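Local coordinates for glucose-6-phosphate isomerase (Chlamydia trachomatis D/UW-3/CX, PDB 6OTU), which catalyses the reversible isomerization of glucose-6-phosphate to fructose-6-phosphate, at residues E85-G90 with R104-T109; W114-D119 with A297-A302; V243-S248 with L262-G267; E76-I81 with G484-I489. One frame throughout, in Å; residues are numbered along the deposited sequence.

Contact 1 (E85-G90 with R104-T109)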
loop_
_atom_site.group_PDB
_atom_site.type_symbol
_atom_site.label_atom_id
_atom_site.label_comp_id
_atom_site.label_asym_id
_atom_site.label_seq_id
_atom_site.Cartn_x
_atom_site.Cartn_y
_atom_site.Cartn_z
ATOM N N GLU A 85 2.211 22.410 22.693
ATOM C CA GLU A 85 2.741 22.481 24.049
ATOM C C GLU A 85 1.836 21.739 25.015
ATOM O O GLU A 85 2.291 20.873 25.773
ATOM C CB GLU A 85 2.879 23.930 24.497
ATOM C CG GLU A 85 4.026 24.672 23.905
ATOM C CD GLU A 85 4.186 26.029 24.553
ATOM O OE1 GLU A 85 4.363 26.067 25.796
ATOM O OE2 GLU A 85 4.114 27.048 23.823
ATOM N N CYS A 86 0.543 22.077 24.995
ATOM C CA CYS A 86 -0.428 21.450 25.886
ATOM C C CYS A 86 -0.343 19.931 25.794
ATOM O O CYS A 86 -0.276 19.241 26.819
ATOM C CB CYS A 86 -1.841 21.959 25.554
ATOM S SG CYS A 86 -2.253 23.559 26.391
ATOM N N MET A 87 -0.297 19.400 24.566
ATOM C CA MET A 87 -0.150 17.960 24.365
ATOM C C MET A 87 1.122 17.446 25.027
ATOM O O MET A 87 1.088 16.490 25.821
ATOM C CB MET A 87 -0.139 17.642 22.866
ATOM C CG MET A 87 -0.204 16.164 22.542
ATOM S SD MET A 87 0.095 15.745 20.794
ATOM C CE MET A 87 1.897 15.806 20.729
ATOM N N GLN A 88 2.259 18.095 24.730
ATOM C CA GLN A 88 3.535 17.612 25.246
ATOM C C GLN A 88 3.661 17.816 26.751
ATOM O O GLN A 88 4.407 17.080 27.411
ATOM C CB GLN A 88 4.694 18.303 24.527
ATOM C CG GLN A 88 4.857 17.908 23.053
ATOM C CD GLN A 88 6.172 18.406 22.477
ATOM O OE1 GLN A 88 7.212 18.369 23.143
ATOM N NE2 GLN A 88 6.127 18.893 21.248
ATOM N N GLN A 89 2.971 18.810 27.314
ATOM C CA GLN A 89 3.100 19.080 28.738
ATOM C C GLN A 89 2.172 18.201 29.569
ATOM O O GLN A 89 2.336 18.134 30.795
ATOM C CB GLN A 89 2.826 20.567 29.039
ATOM C CG GLN A 89 3.849 21.568 28.481
ATOM C CD GLN A 89 5.153 21.638 29.288
ATOM O OE1 GLN A 89 5.148 21.568 30.527
ATOM N NE2 GLN A 89 6.277 21.798 28.583
ATOM N N GLY A 90 1.207 17.543 28.929
ATOM C CA GLY A 90 0.342 16.592 29.584
ATOM C C GLY A 90 -1.127 16.963 29.699
ATOM O O GLY A 90 -1.850 16.290 30.445
ATOM N N ARG A 104 -8.353 11.840 28.438
ATOM C CA ARG A 104 -7.062 11.552 29.050
ATOM C C ARG A 104 -5.977 12.297 28.291
ATOM O O ARG A 104 -6.221 12.821 27.199
ATOM C CB ARG A 104 -6.782 10.043 29.080
ATOM C CG ARG A 104 -6.845 9.353 27.755
ATOM C CD ARG A 104 -7.263 7.914 27.986
ATOM N NE ARG A 104 -6.838 7.022 26.918
ATOM C CZ ARG A 104 -7.236 5.757 26.798
ATOM N NH1 ARG A 104 -8.071 5.228 27.687
ATOM N NH2 ARG A 104 -6.801 5.023 25.781
ATOM N N PRO A 105 -4.774 12.392 28.862
ATOM C CA PRO A 105 -3.654 13.012 28.139
ATOM C C PRO A 105 -3.150 12.143 26.995
ATOM O O PRO A 105 -3.524 10.980 26.826
ATOM C CB PRO A 105 -2.571 13.172 29.212
ATOM C CG PRO A 105 -2.967 12.259 30.310
ATOM C CD PRO A 105 -4.455 12.188 30.285
ATOM N N VAL A 106 -2.245 12.747 26.221
ATOM C CA VAL A 106 -1.684 12.222 24.979
ATOM C C VAL A 106 -0.171 12.393 25.060
ATOM O O VAL A 106 0.356 13.489 24.827
ATOM C CB VAL A 106 -2.289 12.964 23.770
ATOM C CG1 VAL A 106 -1.648 12.543 22.464
ATOM C CG2 VAL A 106 -3.800 12.767 23.752
ATOM N N LEU A 107 0.545 11.324 25.417
ATOM C CA LEU A 107 1.882 11.509 25.971
ATOM C C LEU A 107 2.939 10.613 25.323
ATOM O O LEU A 107 3.918 10.232 25.976
ATOM C CB LEU A 107 1.844 11.303 27.486
ATOM C CG LEU A 107 1.392 12.567 28.224
ATOM C CD1 LEU A 107 1.032 12.254 29.676
ATOM C CD2 LEU A 107 2.508 13.607 28.146
ATOM N N HIS A 108 2.798 10.305 24.030
ATOM C CA HIS A 108 3.866 9.574 23.353
ATOM C C HIS A 108 5.178 10.371 23.317
ATOM O O HIS A 108 6.255 9.765 23.372
ATOM C CB HIS A 108 3.427 9.162 21.947
ATOM C CG HIS A 108 2.848 10.280 21.139
ATOM N ND1 HIS A 108 1.561 10.741 21.320
ATOM C CD2 HIS A 108 3.379 11.025 20.142
ATOM C CE1 HIS A 108 1.327 11.724 20.469
ATOM N NE2 HIS A 108 2.417 11.923 19.751
ATOM N N THR A 109 5.125 11.716 23.284
ATOM C CA THR A 109 6.374 12.486 23.339
ATOM C C THR A 109 7.136 12.254 24.646
ATOM O O THR A 109 8.374 12.304 24.667
ATOM C CB THR A 109 6.119 13.993 23.151
ATOM O OG1 THR A 109 5.188 14.477 24.123
ATOM C CG2 THR A 109 5.601 14.297 21.745
HETATM O O HOH W 1 -1.535 15.308 26.805
#
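Met87 reaches from the last turn of helix 80-89 to the loop segment 104-109. Its path starts at CB on the helix flank; with CG anti to the backbone N (chi1 -171°), the chain then runs past Val106, where CG lies 3.6 Å from Val106 O and 3.9 Å from Val106 CG1, and SD keeps to the same methyl. A bend at the last torsion (chi3 80°) turns CE toward the end of the loop, where it sits 4.0 Å from His108 NE2 and about as far from Thr109 CG2. The sulfur itself stands obliquely to the imidazole, 5.1 Å from the ring centre, a loose Met-aromatic approach. Beside it, the Gln88 side chain crosses that of Thr109 at about a right angle, its CG 3.6 Å from Thr109 OG1. The helix ends in a Schellman motif at Gly90, whose positive phi suits a residue without a side chain; its O meets Pro105 CB, and Leu107 CD2 rests against its CA. Helix 466-487 closes over Met87 through His478 and Phe485, and Phe270 stacks on His108, whose side chain lies about 10 Å from bound glucose-6-phosphate. No direct hydrogen bond joins the two segments. Two acceptors, Met87 O and Val106 O, stand 3.2 Å apart, and a water donates to Met87 O while accepting from Val106 N at 2.7 Å. The chemistry is therefore that of a buried apolar seam in which one water reconciles a helix-end carbonyl with a loop amide.

Contact 2 (W114-D119 with A297-A302); sequences WVRDQD and AAAIDA
The backbones stay well apart where Val115 and Arg116, in the loop between helices 110-113 and 122-148, come over helix 287-303, the nearest CA atoms being those of Val115 and Ala298 at 7.3 Å. A valine methyl and one long arginine side chain fill the interval, laid on a surface of alanines. Val115 makes the apolar start, its CG2 3.8 Å from Ala298 CB, while its other methyl, CG1, lies over the centre of the Trp114 ring. Arg116 carries the rest. Its CG takes the position between backbone N and carbonyl carbon (chi1 46°), and CD comes down on Ala298 CB at 3.6 Å. A bend at chi3 (-69°) turns the guanidinium over the helix surface, between Ala299 and Ala302. Ala302 CB sits over one face of that group, 3.6 Å above its plane and toward the rim, whereas NH2 approaches Ala299 CA at 3.3 Å. The small residues at 298, 299 and 302 leave a smooth surface on which the arginine lies. Deeper in the same turn, Asp301 forms a salt bridge with Arg112 and a hydrogen bond with His478, joining helix 287-303 to helices 110-113 and 466-487. Between 114-119 and 297-302, by contrast, there is no hydrogen bond. Arg116 contributes its methylenes and the flat of its guanidinium, so the union rests on van der Waals contact at a partly exposed margin, with no hydrogen bond to fix its direction.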
loop_
_atom_site.group_PDB
_atom_site.type_symbol
_atom_site.label_atom_id
_atom_site.label_comp_id
_atom_site.label_asym_id
_atom_site.label_seq_id
_atom_site.Cartn_x
_atom_site.Cartn_y
_atom_site.Cartn_z
ATOM N N TRP A 114 12.858 11.972 27.964
ATOM C CA TRP A 114 13.859 11.827 29.013
ATOM C C TRP A 114 15.282 11.734 28.483
ATOM O O TRP A 114 16.208 11.775 29.296
ATOM C CB TRP A 114 13.573 10.598 29.869
ATOM C CG TRP A 114 13.665 9.307 29.109
ATOM C CD1 TRP A 114 12.653 8.683 28.421
ATOM C CD2 TRP A 114 14.826 8.475 28.960
ATOM N NE1 TRP A 114 13.123 7.526 27.842
ATOM C CE2 TRP A 114 14.446 7.366 28.166
ATOM C CE3 TRP A 114 16.145 8.553 29.424
ATOM C CZ2 TRP A 114 15.347 6.345 27.822
ATOM C CZ3 TRP A 114 17.044 7.534 29.077
ATOM C CH2 TRP A 114 16.634 6.448 28.289
ATOM N N VAL A 115 15.489 11.597 27.165
ATOM C CA VAL A 115 16.862 11.534 26.670
ATOM C C VAL A 115 17.479 12.909 26.475
ATOM O O VAL A 115 18.677 12.998 26.180
ATOM C CB VAL A 115 17.015 10.765 25.346
ATOM C CG1 VAL A 115 16.374 9.413 25.453
ATOM C CG2 VAL A 115 16.445 11.572 24.203
ATOM N N ARG A 116 16.704 13.982 26.622
ATOM C CA ARG A 116 17.250 15.332 26.646
ATOM C C ARG A 116 16.577 16.100 27.769
ATOM O O ARG A 116 15.364 15.988 27.960
ATOM C CB ARG A 116 17.060 16.063 25.304
ATOM C CG ARG A 116 15.672 15.944 24.689
ATOM C CD ARG A 116 15.706 16.319 23.205
ATOM N NE ARG A 116 15.952 17.746 22.987
ATOM C CZ ARG A 116 16.561 18.255 21.919
ATOM N NH1 ARG A 116 16.727 19.567 21.813
ATOM N NH2 ARG A 116 17.009 17.455 20.959
ATOM N N ASP A 117 17.372 16.868 28.508
ATOM C CA ASP A 117 16.865 17.609 29.659
ATOM C C ASP A 117 15.586 18.358 29.316
ATOM O O ASP A 117 15.472 18.977 28.254
ATOM C CB ASP A 117 17.922 18.594 30.152
ATOM C CG ASP A 117 19.086 17.905 30.807
ATOM O OD1 ASP A 117 18.901 16.774 31.303
ATOM O OD2 ASP A 117 20.188 18.486 30.818
ATOM N N GLN A 118 14.622 18.298 30.228
ATOM C CA GLN A 118 13.324 18.893 29.961
ATOM C C GLN A 118 12.631 19.213 31.275
ATOM O O GLN A 118 12.942 18.636 32.319
ATOM C CB GLN A 118 12.460 17.966 29.111
ATOM C CG GLN A 118 11.821 18.658 27.937
ATOM C CD GLN A 118 11.327 17.673 26.906
ATOM O OE1 GLN A 118 12.076 16.801 26.452
ATOM N NE2 GLN A 118 10.060 17.798 26.532
ATOM N N ASP A 119 11.686 20.147 31.206
ATOM C CA ASP A 119 10.899 20.564 32.362
ATOM C C ASP A 119 9.476 20.047 32.152
ATOM O O ASP A 119 8.589 20.761 31.679
ATOM C CB ASP A 119 10.948 22.098 32.556
ATOM N N ALA A 297 13.725 11.150 17.637
ATOM C CA ALA A 297 12.356 11.583 17.891
ATOM C C ALA A 297 12.310 12.774 18.855
ATOM O O ALA A 297 11.647 13.786 18.584
ATOM C CB ALA A 297 11.545 10.404 18.421
ATOM N N ALA A 298 13.019 12.691 19.981
ATOM C CA ALA A 298 12.978 13.797 20.941
ATOM C C ALA A 298 13.445 15.112 20.320
ATOM O O ALA A 298 12.939 16.186 20.671
ATOM C CB ALA A 298 13.827 13.462 22.160
ATOM N N ALA A 299 14.394 15.048 19.385
ATOM C CA ALA A 299 14.878 16.267 18.749
ATOM C C ALA A 299 13.785 16.931 17.915
ATOM O O ALA A 299 13.721 18.163 17.844
ATOM C CB ALA A 299 16.111 15.957 17.902
ATOM N N ILE A 300 12.919 16.134 17.273
ATOM C CA ILE A 300 11.820 16.709 16.496
ATOM C C ILE A 300 10.709 17.210 17.419
ATOM O O ILE A 300 10.118 18.272 17.169
ATOM C CB ILE A 300 11.288 15.699 15.446
ATOM C CG1 ILE A 300 12.273 15.529 14.272
ATOM C CG2 ILE A 300 9.943 16.143 14.888
ATOM C CD1 ILE A 300 12.623 16.820 13.531
ATOM N N ASP A 301 10.403 16.462 18.491
ATOM C CA ASP A 301 9.507 16.975 19.526
ATOM C C ASP A 301 9.886 18.395 19.932
ATOM O O ASP A 301 9.026 19.274 20.036
ATOM C CB ASP A 301 9.526 16.072 20.762
ATOM C CG ASP A 301 9.037 14.656 20.477
ATOM O OD1 ASP A 301 8.450 14.416 19.397
ATOM O OD2 ASP A 301 9.270 13.778 21.337
ATOM N N ALA A 302 11.176 18.637 20.183
ATOM C CA ALA A 302 11.576 19.982 20.577
ATOM C C ALA A 302 11.437 20.959 19.414
ATOM O O ALA A 302 11.004 22.102 19.601
ATOM C CB ALA A 302 13.007 19.969 21.114
#

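Contact 3 (V243-S248 with L262-G267); sequences VTSQGS and LWDSIG
Trp263 NE1 donates to Gln246 OE1 at 3.0 Å, the shortest hydrogen bond between these segments, which lie at the carboxyl ends of strands 240-245 and 258-262. These are neighbours at one margin of the five-stranded parallel sheet in the SIS-type fold of phosphoglucose isomerase. The acceptor oxygen meets the indole at its edge, close to the ring plane, but the donor is tilted 31° from the plane of the amide. CG of Gln246 is anti to the backbone N (chi1 -163°), which sends the chain out beside the indole, and the bend at chi2 brings OE1 to NE1; CB lies 4.1 Å from Trp263 CD1. Closer to the strands, pairing finishes around Ser245: Leu262 N donates to Thr244 O at 3.2 Å, and Gln246 N returns a weak bond to Leu262 O, which also receives a CA-H contact from Ser245. Past this bridge the chains part, one into a type II turn from Ser245 to Ser248, the other into a type I turn from Trp263 to Ile266. The latter offers Asp264 O and Ile266 O to Lys211 of the ligand pocket, and the side chain of Leu262 is about 7 Å from the bound glucose-6-phosphate. Thr244 OG1 is within hydrogen-bonding range of Ser210 O and Lys211 O, which must share its proton. Beyond the bridge, Ser245 OG donates to Asp264 OD1 at 3.1 Å, striking the oxygen from above the carboxylate plane, 41° out of it.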
loop_
_atom_site.group_PDB
_atom_site.type_symbol
_atom_site.label_atom_id
_atom_site.label_comp_id
_atom_site.label_asym_id
_atom_site.label_seq_id
_atom_site.Cartn_x
_atom_site.Cartn_y
_atom_site.Cartn_z
ATOM N N VAL A 243 4.361 -7.077 26.504
ATOM C CA VAL A 243 4.410 -5.623 26.463
ATOM C C VAL A 243 2.957 -5.179 26.481
ATOM O O VAL A 243 2.211 -5.462 25.541
ATOM C CB VAL A 243 5.140 -5.096 25.218
ATOM C CG1 VAL A 243 5.185 -3.571 25.203
ATOM C CG2 VAL A 243 6.550 -5.662 25.158
ATOM N N THR A 244 2.538 -4.524 27.563
ATOM C CA THR A 244 1.135 -4.184 27.748
ATOM C C THR A 244 1.012 -2.990 28.682
ATOM O O THR A 244 1.973 -2.593 29.351
ATOM C CB THR A 244 0.327 -5.369 28.313
ATOM O OG1 THR A 244 -1.043 -4.986 28.399
ATOM C CG2 THR A 244 0.793 -5.734 29.718
ATOM N N SER A 245 -0.196 -2.421 28.712
ATOM C CA SER A 245 -0.530 -1.358 29.649
ATOM C C SER A 245 -0.374 -1.835 31.092
ATOM O O SER A 245 -0.630 -2.997 31.415
ATOM C CB SER A 245 -1.968 -0.886 29.412
ATOM O OG SER A 245 -2.105 0.484 29.749
ATOM N N GLN A 246 0.049 -0.926 31.969
ATOM C CA GLN A 246 0.195 -1.294 33.371
ATOM C C GLN A 246 -1.163 -1.636 33.974
ATOM O O GLN A 246 -2.156 -0.944 33.738
ATOM C CB GLN A 246 0.855 -0.164 34.157
ATOM C CG GLN A 246 1.413 -0.601 35.501
ATOM C CD GLN A 246 2.666 0.168 35.883
ATOM O OE1 GLN A 246 2.858 1.310 35.464
ATOM N NE2 GLN A 246 3.528 -0.459 36.678
ATOM N N GLY A 247 -1.210 -2.715 34.752
ATOM C CA GLY A 247 -2.464 -3.168 35.332
ATOM C C GLY A 247 -3.404 -3.864 34.366
ATOM O O GLY A 247 -4.513 -4.237 34.767
ATOM N N SER A 248 -2.999 -4.033 33.108
ATOM C CA SER A 248 -3.742 -4.798 32.124
ATOM C C SER A 248 -3.897 -6.264 32.542
ATOM O O SER A 248 -3.137 -6.770 33.369
ATOM C CB SER A 248 -3.023 -4.695 30.771
ATOM O OG SER A 248 -3.167 -5.874 30.015
ATOM N N LEU A 262 3.680 0.050 28.670
ATOM C CA LEU A 262 3.300 1.391 28.263
ATOM C C LEU A 262 2.158 1.818 29.190
ATOM O O LEU A 262 1.899 1.175 30.205
ATOM C CB LEU A 262 2.936 1.423 26.775
ATOM C CG LEU A 262 1.700 0.651 26.297
ATOM C CD1 LEU A 262 1.164 1.295 25.018
ATOM C CD2 LEU A 262 1.994 -0.849 26.067
ATOM N N TRP A 263 1.471 2.906 28.854
ATOM C CA TRP A 263 0.415 3.444 29.712
ATOM C C TRP A 263 -0.752 3.907 28.846
ATOM O O TRP A 263 -0.674 3.914 27.614
ATOM C CB TRP A 263 0.971 4.566 30.614
ATOM C CG TRP A 263 2.128 4.033 31.406
ATOM C CD1 TRP A 263 2.074 3.437 32.635
ATOM C CD2 TRP A 263 3.493 3.947 30.980
ATOM N NE1 TRP A 263 3.326 3.011 33.007
ATOM C CE2 TRP A 263 4.212 3.313 32.010
ATOM C CE3 TRP A 263 4.177 4.348 29.828
ATOM C CZ2 TRP A 263 5.582 3.081 31.925
ATOM C CZ3 TRP A 263 5.538 4.108 29.745
ATOM C CH2 TRP A 263 6.225 3.484 30.786
ATOM N N ASP A 264 -1.847 4.298 29.509
ATOM C CA ASP A 264 -3.101 4.586 28.810
ATOM C C ASP A 264 -3.002 5.801 27.893
ATOM O O ASP A 264 -3.674 5.847 26.855
ATOM C CB ASP A 264 -4.232 4.785 29.816
ATOM C CG ASP A 264 -4.900 3.478 30.182
ATOM O OD1 ASP A 264 -4.507 2.445 29.599
ATOM O OD2 ASP A 264 -5.798 3.473 31.051
ATOM N N SER A 265 -2.173 6.777 28.249
ATOM C CA SER A 265 -1.977 7.987 27.467
ATOM C C SER A 265 -1.002 7.807 26.304
ATOM O O SER A 265 -0.612 8.811 25.691
ATOM C CB SER A 265 -1.459 9.082 28.375
ATOM O OG SER A 265 -0.260 8.633 28.954
ATOM N N ILE A 266 -0.566 6.578 26.034
ATOM C CA ILE A 266 0.320 6.261 24.921
ATOM C C ILE A 266 -0.551 5.617 23.848
ATOM O O ILE A 266 -0.891 4.434 23.946
ATOM C CB ILE A 266 1.466 5.330 25.335
ATOM C CG1 ILE A 266 2.247 5.869 26.541
ATOM C CG2 ILE A 266 2.400 5.057 24.139
ATOM C CD1 ILE A 266 2.719 7.333 26.407
ATOM N N GLY A 267 -0.929 6.388 22.829
ATOM C CA GLY A 267 -1.750 5.836 21.757
ATOM C C GLY A 267 -0.997 4.780 20.959
ATOM O O GLY A 267 0.198 4.915 20.676
#

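Contact 4 (E76-I81 with G484-I489); sequences EERELI and GFCWGI
Arg78 supplies the polar side of this contact, with a hydrogen bond to a backbone oxygen near the end of helix 466-487. Its NH2 donates to Phe485 O at 2.9 Å, with an N-H...O angle of 169°, and the oxygen lies at the edge of the guanidinium, nearly in its plane. Bends at chi2 (-77°) and chi3 (-41°) fold the arginine back far enough to place NE 2.9 Å from Cys486 O. NH1 looks elsewhere, to Lys12 O, so the flat group links the amino-terminal segment to the helix end. Phe485 O also receives a weak bond from Gln83. Such a grip suits the position: carbonyls in the last turn of a helix point beyond its end, and a positive group there should be favoured by the helix dipole. Arg78 itself lies at a junction of helices, for helix 65-77 closes in a Schellman motif at Glu79, the residue that is also the N-cap of helix 80-89. On the other partner, Gly488 ends helix 466-487 with positive phi, and its CA lies 3.6 Å from Arg78 NH2. The apolar contacts centre on Leu80, the first residue of the new helix. Its CD2 presses on the helix backbone between Phe485 and Cys486, coming 3.5 Å from Cys486 N, and touches the side chains at Phe485 CB (3.6 Å) and Cys486 CB (3.9 Å). Leu315 and Met319 of helix 313-327 pack against the same leucine.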
loop_
_atom_site.group_PDB
_atom_site.type_symbol
_atom_site.label_atom_id
_atom_site.label_comp_id
_atom_site.label_asym_id
_atom_site.label_seq_id
_atom_site.Cartn_x
_atom_site.Cartn_y
_atom_site.Cartn_z
ATOM N N GLU A 76 -1.672 30.585 13.742
ATOM C CA GLU A 76 -1.821 31.471 14.888
ATOM C C GLU A 76 -3.266 31.532 15.362
ATOM O O GLU A 76 -3.539 31.344 16.549
ATOM C CB GLU A 76 -1.327 32.864 14.524
ATOM C CG GLU A 76 0.102 32.874 14.073
ATOM C CD GLU A 76 0.586 34.274 13.813
ATOM O OE1 GLU A 76 -0.151 35.219 14.160
ATOM O OE2 GLU A 76 1.684 34.432 13.251
ATOM N N GLU A 77 -4.201 31.779 14.439
ATOM C CA GLU A 77 -5.609 31.892 14.809
ATOM C C GLU A 77 -6.135 30.600 15.427
ATOM O O GLU A 77 -6.981 30.638 16.324
ATOM C CB GLU A 77 -6.434 32.281 13.580
ATOM C CG GLU A 77 -6.144 33.674 13.077
ATOM C CD GLU A 77 -6.514 33.871 11.616
ATOM O OE1 GLU A 77 -7.666 33.596 11.235
ATOM O OE2 GLU A 77 -5.645 34.318 10.849
ATOM N N ARG A 78 -5.653 29.449 14.960
ATOM C CA ARG A 78 -6.019 28.161 15.535
ATOM C C ARG A 78 -5.087 27.724 16.664
ATOM O O ARG A 78 -5.291 26.648 17.227
ATOM C CB ARG A 78 -6.059 27.075 14.441
ATOM C CG ARG A 78 -7.153 27.289 13.384
ATOM C CD ARG A 78 -8.538 26.897 13.903
ATOM N NE ARG A 78 -8.463 25.676 14.692
ATOM C CZ ARG A 78 -9.242 25.398 15.731
ATOM N NH1 ARG A 78 -10.179 26.250 16.107
ATOM N NH2 ARG A 78 -9.080 24.265 16.392
ATOM N N GLU A 79 -4.063 28.512 16.990
ATOM C CA GLU A 79 -3.224 28.276 18.171
ATOM C C GLU A 79 -2.603 26.878 18.157
ATOM O O GLU A 79 -2.646 26.139 19.143
ATOM C CB GLU A 79 -4.022 28.514 19.450
ATOM C CG GLU A 79 -4.695 29.878 19.494
ATOM C CD GLU A 79 -4.877 30.396 20.916
ATOM O OE1 GLU A 79 -3.893 30.913 21.496
ATOM O OE2 GLU A 79 -6.000 30.286 21.458
ATOM N N LEU A 80 -2.000 26.534 17.020
ATOM C CA LEU A 80 -1.426 25.204 16.843
ATOM C C LEU A 80 -0.226 24.982 17.762
ATOM O O LEU A 80 -0.064 23.896 18.326
ATOM C CB LEU A 80 -1.036 25.004 15.373
ATOM C CG LEU A 80 -2.179 25.112 14.349
ATOM C CD1 LEU A 80 -1.757 24.586 12.990
ATOM C CD2 LEU A 80 -3.427 24.392 14.821
ATOM N N ILE A 81 0.633 25.987 17.919
ATOM C CA ILE A 81 1.792 25.836 18.798
ATOM C C ILE A 81 1.357 25.661 20.255
ATOM O O ILE A 81 1.925 24.844 20.995
ATOM C CB ILE A 81 2.752 27.035 18.632
ATOM C CG1 ILE A 81 3.382 27.037 17.227
ATOM C CG2 ILE A 81 3.814 27.036 19.743
ATOM C CD1 ILE A 81 4.323 25.869 16.941
ATOM N N GLY A 484 -4.833 17.773 12.959
ATOM C CA GLY A 484 -5.969 17.616 13.854
ATOM C C GLY A 484 -6.241 18.862 14.683
ATOM O O GLY A 484 -7.400 19.249 14.867
ATOM N N PHE A 485 -5.176 19.504 15.207
ATOM C CA PHE A 485 -5.340 20.736 15.986
ATOM C C PHE A 485 -5.958 21.836 15.141
ATOM O O PHE A 485 -6.757 22.645 15.636
ATOM C CB PHE A 485 -3.993 21.226 16.530
ATOM C CG PHE A 485 -3.368 20.318 17.544
ATOM C CD1 PHE A 485 -4.151 19.561 18.395
ATOM C CD2 PHE A 485 -1.987 20.239 17.658
ATOM C CE1 PHE A 485 -3.574 18.735 19.334
ATOM C CE2 PHE A 485 -1.401 19.409 18.594
ATOM C CZ PHE A 485 -2.197 18.654 19.438
ATOM N N CYS A 486 -5.592 21.875 13.862
ATOM C CA CYS A 486 -6.112 22.888 12.959
ATOM C C CYS A 486 -7.583 22.614 12.630
ATOM O O CYS A 486 -8.432 23.507 12.762
ATOM C CB CYS A 486 -5.256 22.928 11.694
ATOM S SG CYS A 486 -5.695 24.228 10.547
ATOM N N TRP A 487 -7.900 21.376 12.223
ATOM C CA TRP A 487 -9.291 20.971 12.012
ATOM C C TRP A 487 -10.138 21.070 13.282
ATOM O O TRP A 487 -11.360 21.238 13.191
ATOM C CB TRP A 487 -9.332 19.546 11.463
ATOM C CG TRP A 487 -8.844 19.490 10.056
ATOM C CD1 TRP A 487 -9.030 20.444 9.096
ATOM C CD2 TRP A 487 -8.058 18.460 9.452
ATOM N NE1 TRP A 487 -8.426 20.066 7.929
ATOM C CE2 TRP A 487 -7.820 18.853 8.113
ATOM C CE3 TRP A 487 -7.549 17.233 9.900
ATOM C CZ2 TRP A 487 -7.093 18.064 7.217
ATOM C CZ3 TRP A 487 -6.825 16.456 9.020
ATOM C CH2 TRP A 487 -6.600 16.874 7.689
ATOM N N GLY A 488 -9.524 20.977 14.463
ATOM C CA GLY A 488 -10.289 20.975 15.696
ATOM C C GLY A 488 -10.969 19.660 16.017
ATOM O O GLY A 488 -12.013 19.656 16.672
ATOM N N ILE A 489 -10.403 18.543 15.577
ATOM C CA ILE A 489 -10.960 17.231 15.827
ATOM C C ILE A 489 -10.129 16.552 16.907
ATOM O O ILE A 489 -9.078 17.044 17.310
ATOM C CB ILE A 489 -11.001 16.375 14.534
ATOM C CG1 ILE A 489 -9.572 16.184 14.011
ATOM C CG2 ILE A 489 -11.870 17.037 13.498
ATOM C CD1 ILE A 489 -9.430 15.214 12.846
#

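How the contacts relate
Contacts 1 and 4 are the buried pair and share helix 80-89: contact 4 holds its beginning against helix 466-487, contact 1 its end against a loop, and Met87 SD meets Phe485 CZ between them. Contacts 2 and 3 are only partly buried, and they differ sharply, the one depending on van der Waals touch alone, the other on strand pairing and side-chain hydrogen bonds. Contact 1 is the hub. Gln88 NE2 probably bonds to Asp301 O of contact 2, and Leu107 N to Ser265 O of contact 3, whereas contacts 2, 3 and 4 do not touch one another. Burial thus does not dictate chemistry: contact 1 uses a water, contact 4 an arginine.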